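Local coordinates for putative Lipoprotein (Shewanella oneidensis, PDB 3U24), which is of unknown function but binds zinc and calcium ions and belongs to the DUF885 family, related to a clan of metallopeptidases, at residues T311-R316 and S392-Y397; D317-E322 and Y377-L382. One frame throughout, in Å; residues are numbered along the deposited sequence.

In the fold
Interaction 1 uses the loop between helices 298-309 and 319-337, and interaction 2 the start of the second of these helices; both meet later parts of the same family region, and interaction 2 is nested inside the loop that interaction 1 closes. Interaction 1 is a surface contact in which a loop lies on the end of helix 387-396, with a buried leucine, a zinc-bound histidine and a bridging water. Interaction 2, partly buried, is chiefly apolar, side chain against side chain, and joins helix 319-337 to the end of strand 376-379. Their centres are about 12 Å apart, and they share a border: Leu-394 packs on Leu-382, and Arg-316 probably hydrogen-bonds to the Leu-382 carbonyl.

Interaction 1: residues T311-R316 and S392-Y397; sequences TKHVKR and SYLREY. With ZN (zinc ion), chain E.
Leu-394 carries the apolar part of this contact, its CB and two methyls meeting His-313, Arg-316 and Val-314 of the loop 311-316. CB sits over one face of the His-313 imidazole, 3.7 Å from the ring centroid, in a CH-pi contact displaced toward the rim. CD1, also beside the imidazole, reaches CA of Arg-316 at 3.6 Å, while CD2 meets CG1 of Val-314 at 4.0 Å. His-313 CB comes within 3.4 Å of Leu-394 O. At the exposed margin, the Thr-311 methyl CG2 lies over the centre of the Arg-395 guanidinium, whose NE is held by Glu-391. An alanine in place of Leu-394 would keep the carbon over the imidazole but would probably open a gap beside Val-314 and Arg-316.

One water supplies the polar link between the segments, accepting from Val-314 N and donating to Tyr-397 O. Internal to the loop, His-313 ND1 donates to Val-314 O at 2.6 Å, nearly straight at 171°. CG of His-313 lies between the backbone N and the carbonyl carbon (chi1 58°), which turns the ring toward Leu-394, with NE2 on zinc at 1.9 Å. His-313 and Glu-391 are the protein residues of this zinc site, whose coordination further ligand atoms complete.

Interaction 2: residues D317-E322 and Y377-L382; sequences DDFVSE and YNVTPL. With ZN (zinc ion), chain J.
Val-379 presents its CG1 methyl as a bump that fits between Phe-319 and Val-320, consecutive residues in the first turn of helix 319-337. The methyl lies 3.5 Å from CE2 of the phenyl ring and 4.0 Å from CG2 of Val-320. A chi1 of 168° sets this branch anti to the backbone N and directs it into the hollow between the two side chains. The valines slide past each other in opposite directions, whereas the phenyl ring meets Val-379 at a slant.

On the helix side, Val-320 CG2 forms a second bump, lodged between Val-379 and Pro-381, whose CB is 4.1 Å away. The Phe-319 ring lies obliquely beside Thr-380 and Leu-382: CD2 approaches Thr-380 O at 4.0 Å, and CG is 4.3 Å from CD1 of Leu-382, a looser fit than at the valine.

Glu-322 takes no part in the packing; its OE2 is 2.6 Å from a zinc ion, long for such a bond, which also has two waters, and it accepts a hydrogen bond from Gln-326. Helix 401-409 packs on Phe-319 through Leu-402, and Val-350 of strand 349-352 touches Val-379. The contact thus seats the start of helix 319-337 against the end of the central strand of a three-stranded mixed sheet.

Interaction 1: residues T311-R316 and S392-Y397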
# COMPACT_ATOMS: atom_id res chain seq x y z
N THR A 311 10.48 18.60 -19.81
CA THR A 311 9.71 19.74 -20.22
C THR A 311 8.70 19.45 -21.32
O THR A 311 7.91 20.29 -21.62
CB THR A 311 10.60 20.93 -20.66
OG1 THR A 311 11.25 20.60 -21.90
CG2 THR A 311 11.65 21.26 -19.54
N LYS A 312 8.71 18.28 -21.94
CA LYS A 312 7.63 17.95 -22.87
C LYS A 312 6.53 17.27 -22.07
O LYS A 312 6.72 16.16 -21.54
CB LYS A 312 8.12 17.06 -24.02
CG LYS A 312 7.11 16.88 -25.18
CD LYS A 312 7.63 15.88 -26.24
CE LYS A 312 6.56 15.43 -27.24
NZ LYS A 312 6.02 16.56 -28.05
N HIS A 313 5.38 17.92 -21.96
CA HIS A 313 4.29 17.36 -21.17
C HIS A 313 3.00 17.88 -21.64
O HIS A 313 2.97 18.87 -22.37
CB HIS A 313 4.44 17.68 -19.70
CG HIS A 313 4.50 19.15 -19.41
ND1 HIS A 313 3.42 19.92 -19.45
CD2 HIS A 313 5.58 19.97 -19.09
CE1 HIS A 313 3.77 21.19 -19.16
NE2 HIS A 313 5.08 21.20 -18.90
N VAL A 314 1.92 17.22 -21.24
CA VAL A 314 0.61 17.69 -21.63
C VAL A 314 0.38 19.06 -21.00
O VAL A 314 0.91 19.33 -19.91
CB VAL A 314 -0.53 16.69 -21.24
CG1 VAL A 314 -0.68 16.60 -19.73
CG2 VAL A 314 -1.83 17.13 -21.89
N LYS A 315 -0.36 19.91 -21.70
CA LYS A 315 -0.80 21.20 -21.15
C LYS A 315 -1.69 20.90 -19.95
O LYS A 315 -2.46 19.97 -19.97
CB LYS A 315 -1.60 22.03 -22.18
CG LYS A 315 -0.77 22.99 -23.03
CD LYS A 315 -1.54 23.52 -24.26
CE LYS A 315 -1.16 22.77 -25.56
NZ LYS A 315 -2.26 22.72 -26.58
N ARG A 316 -1.55 21.73 -18.94
CA ARG A 316 -2.17 21.53 -17.66
C ARG A 316 -3.67 21.29 -17.71
O ARG A 316 -4.15 20.33 -17.13
CB ARG A 316 -1.86 22.74 -16.82
CG ARG A 316 -2.55 22.82 -15.48
CD ARG A 316 -2.27 24.16 -14.80
NE ARG A 316 -2.79 24.11 -13.45
CZ ARG A 316 -2.73 25.10 -12.57
NH1 ARG A 316 -2.13 26.25 -12.88
NH2 ARG A 316 -3.26 24.92 -11.36
N SER A 392 5.67 21.51 -11.80
CA SER A 392 6.53 20.43 -11.29
C SER A 392 5.87 19.06 -11.45
O SER A 392 6.54 18.07 -11.74
CB SER A 392 6.91 20.62 -9.82
OG SER A 392 7.86 21.68 -9.70
N TYR A 393 4.57 19.02 -11.23
CA TYR A 393 3.81 17.80 -11.37
C TYR A 393 3.82 17.32 -12.80
O TYR A 393 4.02 16.14 -13.04
CB TYR A 393 2.39 18.04 -10.91
CG TYR A 393 1.53 16.82 -10.85
CD1 TYR A 393 0.80 16.42 -11.97
CD2 TYR A 393 1.41 16.07 -9.66
CE1 TYR A 393 -0.01 15.28 -11.93
CE2 TYR A 393 0.58 14.94 -9.61
CZ TYR A 393 -0.12 14.54 -10.75
OH TYR A 393 -0.95 13.42 -10.75
N LEU A 394 3.61 18.22 -13.74
CA LEU A 394 3.60 17.87 -15.15
C LEU A 394 4.97 17.45 -15.64
O LEU A 394 5.06 16.63 -16.55
CB LEU A 394 3.05 19.03 -16.00
CG LEU A 394 1.56 19.31 -15.80
CD1 LEU A 394 1.15 20.63 -16.44
CD2 LEU A 394 0.74 18.17 -16.39
N ARG A 395 6.03 17.97 -15.04
CA ARG A 395 7.36 17.46 -15.37
C ARG A 395 7.62 16.01 -14.89
O ARG A 395 8.31 15.25 -15.57
CB ARG A 395 8.43 18.38 -14.84
CG ARG A 395 8.33 19.71 -15.53
CD ARG A 395 9.60 20.47 -15.57
NE ARG A 395 9.32 21.82 -16.08
CZ ARG A 395 10.17 22.82 -16.00
NH1 ARG A 395 11.36 22.61 -15.48
NH2 ARG A 395 9.85 24.01 -16.46
N GLU A 396 7.09 15.67 -13.72
CA GLU A 396 7.13 14.32 -13.21
C GLU A 396 6.28 13.44 -14.15
O GLU A 396 6.76 12.43 -14.69
CB GLU A 396 6.55 14.30 -11.78
CG GLU A 396 7.39 13.63 -10.70
CD GLU A 396 6.55 13.19 -9.50
OE1 GLU A 396 5.97 14.07 -8.79
OE2 GLU A 396 6.45 11.95 -9.28
N TYR A 397 5.03 13.85 -14.37
CA TYR A 397 4.10 13.10 -15.26
C TYR A 397 4.10 13.61 -16.70
O TYR A 397 3.07 13.95 -17.27
CB TYR A 397 2.70 12.98 -14.64
CG TYR A 397 2.78 12.29 -13.30
CD1 TYR A 397 2.86 10.90 -13.21
CD2 TYR A 397 2.83 13.02 -12.15
CE1 TYR A 397 2.96 10.26 -11.98
CE2 TYR A 397 2.96 12.40 -10.92
CZ TYR A 397 3.02 11.02 -10.84
OH TYR A 397 3.14 10.44 -9.60
ZN ZN E . 6.11 22.85 -18.86
O HOH W 1 2.39 14.85 -19.93

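Interaction 2: residues D317-E322 and Y377-L382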
# COMPACT_ATOMS: atom_id res chain seq x y z
N ASP A 317 -4.39 22.17 -18.39
CA ASP A 317 -5.85 22.10 -18.46
C ASP A 317 -6.35 20.86 -19.27
O ASP A 317 -7.50 20.48 -19.14
CB ASP A 317 -6.41 23.41 -19.04
CG ASP A 317 -6.40 24.61 -18.03
OD1 ASP A 317 -5.99 24.46 -16.85
OD2 ASP A 317 -6.81 25.72 -18.44
N ASP A 318 -5.47 20.22 -20.05
CA ASP A 318 -5.81 19.00 -20.78
C ASP A 318 -5.38 17.69 -20.13
O ASP A 318 -5.44 16.66 -20.75
CB ASP A 318 -5.22 19.08 -22.19
CG ASP A 318 -5.79 20.24 -22.98
OD1 ASP A 318 -6.96 20.60 -22.76
OD2 ASP A 318 -5.04 20.81 -23.81
N PHE A 319 -4.95 17.74 -18.88
CA PHE A 319 -4.38 16.59 -18.22
C PHE A 319 -5.38 15.41 -18.23
O PHE A 319 -5.08 14.31 -18.70
CB PHE A 319 -3.96 16.95 -16.79
CG PHE A 319 -3.30 15.82 -16.05
CD1 PHE A 319 -2.01 15.45 -16.35
CD2 PHE A 319 -3.96 15.14 -15.05
CE1 PHE A 319 -1.39 14.39 -15.67
CE2 PHE A 319 -3.36 14.08 -14.36
CZ PHE A 319 -2.08 13.70 -14.69
N VAL A 320 -6.57 15.68 -17.74
CA VAL A 320 -7.64 14.68 -17.58
C VAL A 320 -8.10 14.14 -18.96
O VAL A 320 -8.19 12.96 -19.13
CB VAL A 320 -8.81 15.24 -16.74
CG1 VAL A 320 -9.97 14.27 -16.72
CG2 VAL A 320 -8.34 15.54 -15.30
N SER A 321 -8.34 15.00 -19.92
CA SER A 321 -8.60 14.59 -21.30
C SER A 321 -7.49 13.75 -21.92
O SER A 321 -7.80 12.85 -22.71
CB SER A 321 -8.73 15.82 -22.18
OG SER A 321 -9.95 16.42 -21.89
N GLU A 322 -6.22 14.04 -21.60
CA GLU A 322 -5.13 13.26 -22.20
C GLU A 322 -5.24 11.84 -21.66
O GLU A 322 -5.07 10.86 -22.41
CB GLU A 322 -3.75 13.87 -21.95
CG GLU A 322 -2.53 13.08 -22.49
CD GLU A 322 -2.56 12.86 -24.01
OE1 GLU A 322 -3.07 13.74 -24.72
OE2 GLU A 322 -2.10 11.81 -24.51
N TYR A 377 -11.36 5.31 -12.33
CA TYR A 377 -9.98 5.80 -12.37
C TYR A 377 -10.00 7.27 -11.93
O TYR A 377 -10.38 8.16 -12.70
CB TYR A 377 -9.43 5.66 -13.79
CG TYR A 377 -7.94 5.88 -14.01
CD1 TYR A 377 -7.04 5.92 -12.96
CD2 TYR A 377 -7.44 5.98 -15.29
CE1 TYR A 377 -5.69 6.10 -13.19
CE2 TYR A 377 -6.09 6.14 -15.54
CZ TYR A 377 -5.21 6.20 -14.49
OH TYR A 377 -3.88 6.39 -14.75
N ASN A 378 -9.60 7.48 -10.68
CA ASN A 378 -9.47 8.81 -10.08
C ASN A 378 -8.21 9.52 -10.58
O ASN A 378 -7.10 9.10 -10.29
CB ASN A 378 -9.39 8.71 -8.56
CG ASN A 378 -10.65 8.14 -7.95
OD1 ASN A 378 -11.75 8.51 -8.32
ND2 ASN A 378 -10.49 7.22 -7.00
N VAL A 379 -8.40 10.58 -11.35
CA VAL A 379 -7.29 11.35 -11.90
C VAL A 379 -7.52 12.77 -11.41
O VAL A 379 -8.57 13.35 -11.72
CB VAL A 379 -7.33 11.33 -13.43
CG1 VAL A 379 -6.38 12.36 -14.01
CG2 VAL A 379 -7.00 9.93 -13.94
N THR A 380 -6.59 13.31 -10.62
CA THR A 380 -6.79 14.64 -10.03
C THR A 380 -6.46 15.76 -11.00
O THR A 380 -5.27 15.88 -11.37
CB THR A 380 -5.94 14.88 -8.77
OG1 THR A 380 -6.18 13.79 -7.87
CG2 THR A 380 -6.33 16.24 -8.09
N PRO A 381 -7.49 16.58 -11.39
CA PRO A 381 -7.14 17.79 -12.13
C PRO A 381 -6.15 18.67 -11.32
O PRO A 381 -6.02 18.56 -10.07
CB PRO A 381 -8.51 18.50 -12.41
CG PRO A 381 -9.52 17.83 -11.56
CD PRO A 381 -8.97 16.46 -11.19
N LEU A 382 -5.44 19.50 -12.07
CA LEU A 382 -4.46 20.39 -11.50
C LEU A 382 -5.13 21.76 -11.35
O LEU A 382 -4.98 22.65 -12.18
CB LEU A 382 -3.23 20.40 -12.41
CG LEU A 382 -2.79 19.00 -12.82
CD1 LEU A 382 -1.57 19.01 -13.72
CD2 LEU A 382 -2.55 18.17 -11.57
ZN ZN J . -1.12 11.32 -26.87
O HOH W 2 0.03 13.33 -26.95
O HOH W 3 0.70 9.53 -26.53